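Local coordinates for recombination protein recR (Deinococcus radiodurans, PDB 1VDD) that probably takes part in RecBC-independent recombinational DNA repair, binding DNA and zinc, and may act together with RecF and RecO, at residues A[5-10]-A[27-32]; A[105-110]-A[122-127]; A[136-141]-A[164-169]. All blocks are in the same frame, centred on the assembly; numbering follows the deposited sequence.

Interaction 1: residues A[5-10]-A[27-32]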
loop_
_atom_site.group_PDB
_atom_site.type_symbol
_atom_site.label_atom_id
_atom_site.label_comp_id
_atom_site.label_asym_id
_atom_site.label_seq_id
_atom_site.Cartn_x
_atom_site.Cartn_y
_atom_site.Cartn_z
ATOM N N PRO A 5 -19.125 -15.900 -24.350
ATOM C CA PRO A 5 -17.725 -16.221 -24.634
ATOM C C PRO A 5 -16.900 -15.024 -25.076
ATOM O O PRO A 5 -15.685 -15.003 -24.887
ATOM C CB PRO A 5 -17.824 -17.301 -25.713
ATOM C CG PRO A 5 -19.125 -16.987 -26.393
ATOM C CD PRO A 5 -20.024 -16.678 -25.221
ATOM N N SER A 6 -17.555 -14.024 -25.660
ATOM C CA SER A 6 -16.831 -12.837 -26.104
ATOM C C SER A 6 -16.298 -12.093 -24.879
ATOM O O SER A 6 -15.180 -11.584 -24.891
ATOM C CB SER A 6 -17.751 -11.917 -26.909
ATOM O OG SER A 6 -18.834 -11.450 -26.121
ATOM N N LEU A 7 -17.104 -12.033 -23.827
ATOM C CA LEU A 7 -16.696 -11.357 -22.591
ATOM C C LEU A 7 -15.651 -12.211 -21.870
ATOM O O LEU A 7 -14.652 -11.699 -21.372
ATOM C CB LEU A 7 -17.910 -11.110 -21.676
ATOM C CG LEU A 7 -17.635 -10.515 -20.292
ATOM C CD1 LEU A 7 -16.720 -9.310 -20.400
ATOM C CD2 LEU A 7 -18.946 -10.116 -19.645
ATOM N N VAL A 8 -15.874 -13.519 -21.829
ATOM C CA VAL A 8 -14.925 -14.405 -21.189
ATOM C C VAL A 8 -13.607 -14.332 -21.952
ATOM O O VAL A 8 -12.531 -14.440 -21.369
ATOM C CB VAL A 8 -15.448 -15.859 -21.177
ATOM C CG1 VAL A 8 -14.319 -16.833 -20.893
ATOM C CG2 VAL A 8 -16.529 -15.998 -20.121
ATOM N N SER A 9 -13.698 -14.126 -23.259
ATOM C CA SER A 9 -12.512 -14.063 -24.095
ATOM C C SER A 9 -11.714 -12.782 -23.906
ATOM O O SER A 9 -10.482 -12.786 -23.988
ATOM C CB SER A 9 -12.904 -14.201 -25.558
ATOM O OG SER A 9 -11.769 -14.032 -26.386
ATOM N N LEU A 10 -12.414 -11.683 -23.661
ATOM C CA LEU A 10 -11.748 -10.406 -23.475
ATOM C C LEU A 10 -11.052 -10.381 -22.119
ATOM O O LEU A 10 -9.913 -9.930 -22.007
ATOM C CB LEU A 10 -12.756 -9.257 -23.542
ATOM C CG LEU A 10 -12.385 -8.024 -24.367
ATOM C CD1 LEU A 10 -13.325 -6.891 -23.983
ATOM C CD2 LEU A 10 -10.953 -7.614 -24.120
ATOM N N ARG A 27 -13.187 -5.332 -14.864
ATOM C CA ARG A 27 -13.420 -3.916 -14.673
ATOM C C ARG A 27 -13.160 -3.247 -16.029
ATOM O O ARG A 27 -13.890 -2.341 -16.447
ATOM C CB ARG A 27 -12.438 -3.388 -13.619
ATOM C CG ARG A 27 -12.977 -2.305 -12.690
ATOM C CD ARG A 27 -11.940 -1.912 -11.632
ATOM N NE ARG A 27 -10.825 -1.129 -12.172
ATOM C CZ ARG A 27 -10.908 0.145 -12.558
ATOM N NH1 ARG A 27 -12.059 0.797 -12.470
ATOM N NH2 ARG A 27 -9.835 0.775 -13.022
ATOM N N LEU A 28 -12.132 -3.727 -16.726
ATOM C CA LEU A 28 -11.754 -3.168 -18.019
ATOM C C LEU A 28 -12.673 -3.545 -19.182
ATOM O O LEU A 28 -12.911 -2.735 -20.077
ATOM C CB LEU A 28 -10.316 -3.568 -18.357
ATOM C CG LEU A 28 -9.530 -2.498 -19.117
ATOM C CD1 LEU A 28 -8.417 -1.964 -18.232
ATOM C CD2 LEU A 28 -8.966 -3.081 -20.386
ATOM N N ALA A 29 -13.186 -4.769 -19.183
ATOM C CA ALA A 29 -14.065 -5.199 -20.267
ATOM C C ALA A 29 -15.381 -4.420 -20.240
ATOM O O ALA A 29 -15.913 -4.057 -21.284
ATOM C CB ALA A 29 -14.331 -6.710 -20.177
ATOM N N PHE A 30 -15.892 -4.158 -19.042
ATOM C CA PHE A 30 -17.141 -3.425 -18.890
ATOM C C PHE A 30 -17.020 -1.927 -19.148
ATOM O O PHE A 30 -18.018 -1.203 -19.170
ATOM C CB PHE A 30 -17.714 -3.692 -17.506
ATOM C CG PHE A 30 -18.331 -5.042 -17.376
ATOM C CD1 PHE A 30 -18.191 -5.776 -16.212
ATOM C CD2 PHE A 30 -19.050 -5.588 -18.438
ATOM C CE1 PHE A 30 -18.756 -7.040 -16.104
ATOM C CE2 PHE A 30 -19.623 -6.849 -18.346
ATOM C CZ PHE A 30 -19.478 -7.582 -17.178
ATOM N N HIS A 31 -15.792 -1.465 -19.334
ATOM C CA HIS A 31 -15.537 -0.066 -19.638
ATOM C C HIS A 31 -15.443 0.070 -21.161
ATOM O O HIS A 31 -15.810 1.105 -21.737
ATOM C CB HIS A 31 -14.215 0.377 -19.027
ATOM C CG HIS A 31 -13.558 1.492 -19.779
ATOM N ND1 HIS A 31 -13.921 2.811 -19.625
ATOM C CD2 HIS A 31 -12.590 1.477 -20.726
ATOM C CE1 HIS A 31 -13.202 3.562 -20.442
ATOM N NE2 HIS A 31 -12.386 2.776 -21.119
ATOM N N LEU A 32 -14.917 -0.980 -21.791
ATOM C CA LEU A 32 -14.755 -1.033 -23.239
ATOM C C LEU A 32 -16.119 -1.133 -23.893
ATOM O O LEU A 32 -16.308 -0.721 -25.028
ATOM C CB LEU A 32 -13.890 -2.238 -23.612
ATOM C CG LEU A 32 -12.404 -2.025 -23.288
ATOM C CD1 LEU A 32 -11.658 -3.327 -23.356
ATOM C CD2 LEU A 32 -11.813 -1.018 -24.253
#
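Leu-7 and Leu-10 of helix 5-15 close over the methyl of Ala-29 on helix 22-32, two helices of the helix-hairpin-helix region, a motif widely used for binding DNA. The short segments run at 125° to one another with their axes 10.0 Å apart, and the leucine branches meet on the small side chain of Ala-29. The tight part lies here: Leu-7 CD1 meets Ala-29 CB at 3.5 Å, while Leu-10 CD1 reaches the same methyl at 3.9 Å. Ile-11 also touches Ala-29, and Leu-14 rests on Leu-28 and Leu-32, so helix 5-15 keeps one apolar ridge against its partner. No hydrogen bond crosses; the contact is made by carbon alone. On the more solvent-facing flank the partly exposed Phe-30 leaves its helix pointing past the axis, and only the end of its ring swings back. Towards the other end the contact is wider, Leu-32 CD1 standing 4.0 Å from Leu-10 CD1, and Leu-32 also packs on Leu-47 of a second subunit. With CG of Leu-7 trans to the backbone N (chi1 175°), its two methyls are divided between partners: CD1 goes to Ala-29 and CD2 to Phe-30, whose side chain crosses that of Leu-7 at about a right angle, with Leu-7 CD2 lying 3.6 Å from Phe-30 CZ.

Interaction 2: residues A[105-110]-A[122-127]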
loop_
_atom_site.group_PDB
_atom_site.type_symbol
_atom_site.label_atom_id
_atom_site.label_comp_id
_atom_site.label_asym_id
_atom_site.label_seq_id
_atom_site.Cartn_x
_atom_site.Cartn_y
_atom_site.Cartn_z
ATOM N N HIS A 105 22.435 1.654 -26.627
ATOM C CA HIS A 105 22.569 0.272 -27.080
ATOM C C HIS A 105 21.689 -0.564 -26.149
ATOM O O HIS A 105 21.769 -0.434 -24.929
ATOM C CB HIS A 105 24.001 -0.253 -27.023
ATOM C CG HIS A 105 24.149 -1.595 -27.671
ATOM N ND1 HIS A 105 24.171 -1.760 -29.041
ATOM C CD2 HIS A 105 24.188 -2.843 -27.145
ATOM C CE1 HIS A 105 24.216 -3.048 -29.329
ATOM N NE2 HIS A 105 24.227 -3.728 -28.197
ATOM N N VAL A 106 20.852 -1.421 -26.721
ATOM C CA VAL A 106 19.944 -2.204 -25.906
ATOM C C VAL A 106 20.136 -3.725 -25.876
ATOM O O VAL A 106 19.811 -4.434 -26.830
ATOM C CB VAL A 106 18.487 -1.911 -26.320
ATOM C CG1 VAL A 106 17.539 -2.642 -25.408
ATOM C CG2 VAL A 106 18.223 -0.405 -26.295
ATOM N N LEU A 107 20.684 -4.221 -24.775
ATOM C CA LEU A 107 20.836 -5.652 -24.595
ATOM C C LEU A 107 19.382 -5.907 -24.275
ATOM O O LEU A 107 18.845 -5.247 -23.394
ATOM C CB LEU A 107 21.656 -5.948 -23.345
ATOM C CG LEU A 107 22.842 -5.027 -23.077
ATOM C CD1 LEU A 107 23.442 -5.395 -21.748
ATOM C CD2 LEU A 107 23.870 -5.146 -24.201
ATOM N N HIS A 108 18.706 -6.814 -24.953
ATOM C CA HIS A 108 17.311 -6.955 -24.590
ATOM C C HIS A 108 17.107 -7.807 -23.355
ATOM O O HIS A 108 16.335 -8.754 -23.352
ATOM C CB HIS A 108 16.490 -7.452 -25.780
ATOM C CG HIS A 108 15.938 -6.341 -26.626
ATOM N ND1 HIS A 108 16.736 -5.371 -27.192
ATOM C CD2 HIS A 108 14.665 -6.021 -26.957
ATOM C CE1 HIS A 108 15.977 -4.499 -27.834
ATOM N NE2 HIS A 108 14.716 -4.871 -27.706
ATOM N N GLY A 109 17.810 -7.437 -22.288
ATOM C CA GLY A 109 17.695 -8.154 -21.033
ATOM C C GLY A 109 18.907 -8.012 -20.134
ATOM O O GLY A 109 19.714 -7.098 -20.271
ATOM N N VAL A 110 19.036 -8.940 -19.200
ATOM C CA VAL A 110 20.148 -8.924 -18.269
ATOM C C VAL A 110 20.702 -10.322 -18.192
ATOM O O VAL A 110 19.965 -11.284 -18.329
ATOM C CB VAL A 110 19.689 -8.567 -16.856
ATOM C CG1 VAL A 110 20.839 -7.959 -16.084
ATOM C CG2 VAL A 110 18.490 -7.643 -16.914
ATOM N N LEU A 122 21.380 -11.987 -25.316
ATOM C CA LEU A 122 21.328 -10.525 -25.225
ATOM C C LEU A 122 22.170 -9.928 -26.360
ATOM O O LEU A 122 23.192 -10.493 -26.750
ATOM C CB LEU A 122 21.860 -10.040 -23.866
ATOM C CG LEU A 122 21.106 -10.477 -22.601
ATOM C CD1 LEU A 122 21.730 -9.809 -21.382
ATOM C CD2 LEU A 122 19.633 -10.109 -22.705
ATOM N N HIS A 123 21.742 -8.783 -26.881
ATOM C CA HIS A 123 22.438 -8.145 -27.985
ATOM C C HIS A 123 23.822 -7.600 -27.636
ATOM O O HIS A 123 24.135 -6.444 -27.914
ATOM C CB HIS A 123 21.556 -7.037 -28.573
ATOM C CG HIS A 123 20.241 -7.529 -29.094
ATOM N ND1 HIS A 123 19.052 -7.331 -28.426
ATOM C CD2 HIS A 123 19.937 -8.271 -30.186
ATOM C CE1 HIS A 123 18.073 -7.931 -29.081
ATOM N NE2 HIS A 123 18.585 -8.510 -30.152
ATOM N N ILE A 124 24.668 -8.437 -27.051
ATOM C CA ILE A 124 26.001 -7.982 -26.690
ATOM C C ILE A 124 26.969 -7.985 -27.870
ATOM O O ILE A 124 27.869 -7.155 -27.938
ATOM C CB ILE A 124 26.576 -8.821 -25.522
ATOM C CG1 ILE A 124 25.674 -8.654 -24.290
ATOM C CG2 ILE A 124 28.014 -8.386 -25.209
ATOM C CD1 ILE A 124 26.281 -9.150 -22.996
ATOM N N LYS A 125 26.779 -8.902 -28.812
ATOM C CA LYS A 125 27.661 -8.957 -29.975
ATOM C C LYS A 125 27.640 -7.671 -30.815
ATOM O O LYS A 125 28.665 -7.022 -30.979
ATOM C CB LYS A 125 27.304 -10.143 -30.879
ATOM C CG LYS A 125 28.272 -10.325 -32.057
ATOM C CD LYS A 125 27.594 -10.867 -33.324
ATOM C CE LYS A 125 26.713 -9.817 -34.024
ATOM N NZ LYS A 125 27.457 -8.624 -34.554
ATOM N N PRO A 126 26.472 -7.285 -31.354
ATOM C CA PRO A 126 26.386 -6.072 -32.174
ATOM C C PRO A 126 26.891 -4.780 -31.538
ATOM O O PRO A 126 26.881 -3.729 -32.182
ATOM C CB PRO A 126 24.904 -6.003 -32.535
ATOM C CG PRO A 126 24.239 -6.686 -31.387
ATOM C CD PRO A 126 25.134 -7.866 -31.153
ATOM N N LEU A 127 27.331 -4.858 -30.286
ATOM C CA LEU A 127 27.845 -3.688 -29.591
ATOM C C LEU A 127 29.340 -3.527 -29.856
ATOM O O LEU A 127 29.809 -2.429 -30.181
ATOM C CB LEU A 127 27.593 -3.811 -28.084
ATOM C CG LEU A 127 27.868 -2.588 -27.187
ATOM C CD1 LEU A 127 29.341 -2.440 -26.924
ATOM C CD2 LEU A 127 27.328 -1.332 -27.848
#
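In the Toprim domain, the end of strand 103-106 is clasped by the loop that leads on to strand 136-139, with His-105 and His-123 joined at the centre. His-105 NE2 donates to His-123 O at 2.7 Å; the bond is almost straight (174°), and the oxygen lies in the imidazole plane. CG of His-105 stands trans to its backbone N (chi1 -172°), which carries the ring out to the loop, where Leu-127 CD2 lies over one face. Replacing His-105 by an alanine would probably leave His-123 O without this donor. Val-106 O draws two more imidazoles: His-108 ND1 bonds to it at 3.2 Å from above the carbonyl plane, and His-123 ND1 adds a weak bond at 3.4 Å. Deeper in, Leu-107 CD2 touches Ile-124 CG1 at 3.9 Å, and Leu-107 CB faces Leu-122 CB at 4.1 Å. The Leu-122 methyls reach along the backbone of Gly-109 and Val-110. Stacking of His-123 on Phe-61 links the loop to the zinc finger. His-108 and His-123 each centre an inverse gamma turn, so both segments bend sharply beside the strand that is outermost, within this chain, in the parallel Toprim sheet.

Interaction 3: residues A[136-141]-A[164-169]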
loop_
_atom_site.group_PDB
_atom_site.type_symbol
_atom_site.label_atom_id
_atom_site.label_comp_id
_atom_site.label_asym_id
_atom_site.label_seq_id
_atom_site.Cartn_x
_atom_site.Cartn_y
_atom_site.Cartn_z
ATOM N N GLU A 136 33.292 6.583 -25.401
ATOM C CA GLU A 136 32.992 6.191 -24.035
ATOM C C GLU A 136 31.808 5.241 -23.996
ATOM O O GLU A 136 30.818 5.425 -24.704
ATOM C CB GLU A 136 32.683 7.422 -23.173
ATOM C CG GLU A 136 32.083 7.085 -21.807
ATOM C CD GLU A 136 31.885 8.310 -20.917
ATOM O OE1 GLU A 136 31.356 9.339 -21.400
ATOM O OE2 GLU A 136 32.254 8.235 -19.724
ATOM N N VAL A 137 31.913 4.210 -23.175
ATOM C CA VAL A 137 30.808 3.283 -23.047
ATOM C C VAL A 137 30.283 3.385 -21.631
ATOM O O VAL A 137 30.917 2.934 -20.677
ATOM C CB VAL A 137 31.226 1.836 -23.352
ATOM C CG1 VAL A 137 30.054 0.899 -23.083
ATOM C CG2 VAL A 137 31.651 1.726 -24.804
ATOM N N ILE A 138 29.126 4.019 -21.504
ATOM C CA ILE A 138 28.501 4.186 -20.205
ATOM C C ILE A 138 27.672 2.946 -19.968
ATOM O O ILE A 138 26.833 2.590 -20.796
ATOM C CB ILE A 138 27.566 5.400 -20.187
ATOM C CG1 ILE A 138 28.360 6.676 -20.484
ATOM C CG2 ILE A 138 26.869 5.482 -18.856
ATOM C CD1 ILE A 138 27.501 7.897 -20.747
ATOM N N LEU A 139 27.916 2.276 -18.849
ATOM C CA LEU A 139 27.161 1.078 -18.534
ATOM C C LEU A 139 25.999 1.469 -17.643
ATOM O O LEU A 139 26.174 1.813 -16.471
ATOM C CB LEU A 139 28.061 0.055 -17.849
ATOM C CG LEU A 139 29.295 -0.240 -18.700
ATOM C CD1 LEU A 139 30.175 -1.251 -17.983
ATOM C CD2 LEU A 139 28.866 -0.737 -20.077
ATOM N N ALA A 140 24.805 1.418 -18.219
ATOM C CA ALA A 140 23.607 1.802 -17.498
ATOM C C ALA A 140 22.648 0.653 -17.276
ATOM O O ALA A 140 21.433 0.829 -17.377
ATOM C CB ALA A 140 22.908 2.926 -18.220
ATOM N N THR A 141 23.189 -0.524 -16.980
ATOM C CA THR A 141 22.345 -1.664 -16.698
ATOM C C THR A 141 21.858 -1.477 -15.267
ATOM O O THR A 141 22.369 -0.625 -14.538
ATOM C CB THR A 141 23.104 -2.986 -16.795
ATOM O OG1 THR A 141 24.079 -3.052 -15.764
ATOM C CG2 THR A 141 23.790 -3.104 -18.137
ATOM N N ALA A 164 36.724 4.448 -23.284
ATOM C CA ALA A 164 36.614 4.680 -21.854
ATOM C C ALA A 164 35.304 4.007 -21.410
ATOM O O ALA A 164 34.250 4.216 -22.002
ATOM C CB ALA A 164 36.577 6.176 -21.568
ATOM N N ILE A 165 35.378 3.168 -20.389
ATOM C CA ILE A 165 34.192 2.500 -19.885
ATOM C C ILE A 165 33.812 3.125 -18.552
ATOM O O ILE A 165 34.666 3.357 -17.696
ATOM C CB ILE A 165 34.434 0.998 -19.671
ATOM C CG1 ILE A 165 34.730 0.326 -21.012
ATOM C CG2 ILE A 165 33.215 0.360 -19.029
ATOM C CD1 ILE A 165 34.990 -1.172 -20.896
ATOM N N SER A 166 32.527 3.400 -18.382
ATOM C CA SER A 166 32.040 3.990 -17.154
ATOM C C SER A 166 30.747 3.314 -16.759
ATOM O O SER A 166 30.073 2.721 -17.592
ATOM C CB SER A 166 31.809 5.495 -17.347
ATOM O OG SER A 166 30.912 5.755 -18.419
ATOM N N ARG A 167 30.415 3.408 -15.479
ATOM C CA ARG A 167 29.193 2.832 -14.923
ATOM C C ARG A 167 28.441 3.992 -14.248
ATOM O O ARG A 167 29.075 4.914 -13.711
ATOM C CB ARG A 167 29.553 1.766 -13.893
ATOM C CG ARG A 167 28.371 1.081 -13.254
ATOM C CD ARG A 167 27.736 0.083 -14.192
ATOM N NE ARG A 167 26.916 -0.878 -13.459
ATOM C CZ ARG A 167 25.596 -0.971 -13.561
ATOM N NH1 ARG A 167 24.917 -0.161 -14.368
ATOM N NH2 ARG A 167 24.953 -1.888 -12.855
ATOM N N ILE A 168 27.108 3.963 -14.285
ATOM C CA ILE A 168 26.337 5.043 -13.683
ATOM C C ILE A 168 26.543 4.989 -12.174
ATOM O O ILE A 168 26.866 3.943 -11.623
ATOM C CB ILE A 168 24.829 4.955 -14.053
ATOM C CG1 ILE A 168 24.249 3.595 -13.664
ATOM C CG2 ILE A 168 24.654 5.157 -15.536
ATOM C CD1 ILE A 168 22.790 3.455 -14.033
ATOM N N ALA A 169 26.343 6.116 -11.504
ATOM C CA ALA A 169 26.579 6.202 -10.069
ATOM C C ALA A 169 25.605 5.511 -9.118
ATOM O O ALA A 169 24.420 5.830 -9.075
ATOM C CB ALA A 169 26.729 7.680 -9.669
#
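Arg-167 and Leu-139 pair across two parallel strands, and the arginine side chain turns back over its neighbour. From CB, on the sheet face shared with Leu-139, CG continues trans to the backbone N; a bend at chi2 (76°) then brings CD alongside Leu-139 CB at 3.7 Å. Arg-167 CD also lies 3.3 Å from Leu-139 O; NE continues to the guanidinium, and CZ lies beneath Thr-141 OG1, which sits over one face of the group and bonds to Gly-147 O. NH1 has two acceptors near the guanidinium plane: Thr-141 O at 2.6 Å and Leu-139 O at 3.1 Å. NH2 gives Thr-141 O a weak bond and Gly-142 O a firmer one, fixing the group's rotation. Strands 136-139 and 164-167 flank helix 145-158 in sequence as a beta-alpha-beta unit of the Toprim fold, laddered by Val-137 N to Ala-164 O (2.6 Å) and Ser-166 N to Val-137 O (2.8 Å). Leu-139 O also accepts from Ile-168 N, on the opposite face of its carbonyl plane from NH1. On the other side of the sheet, Ser-166 OG donates to Glu-136 OE2 at 3.1 Å, from above the carboxylate plane, while Glu-136 OE1 forms a salt bridge with Arg-193 of a fourth subunit.

From the N terminus the three contacts close one after another; none nests in or crosses another. Interaction 1 comes first, closing the 16 residues between its segments and tying helix 5-15 to helix 22-32. Its centre lies about 38 Å from that of interaction 2 and about 46 Å from that of interaction 3, on the far side of the chain's centre from the latter. Interaction 2 then closes the 11 residues between its segments, folding the loop after strand 103-106 back on it, and interaction 3 spans helix 145-158 to join strands 136-139 and 164-167. These last two share one parallel sheet, in which strand 81-85 separates strands 103-106 and 136-139, and they touch where Leu-107 CD1 packs on Thr-141 CG2.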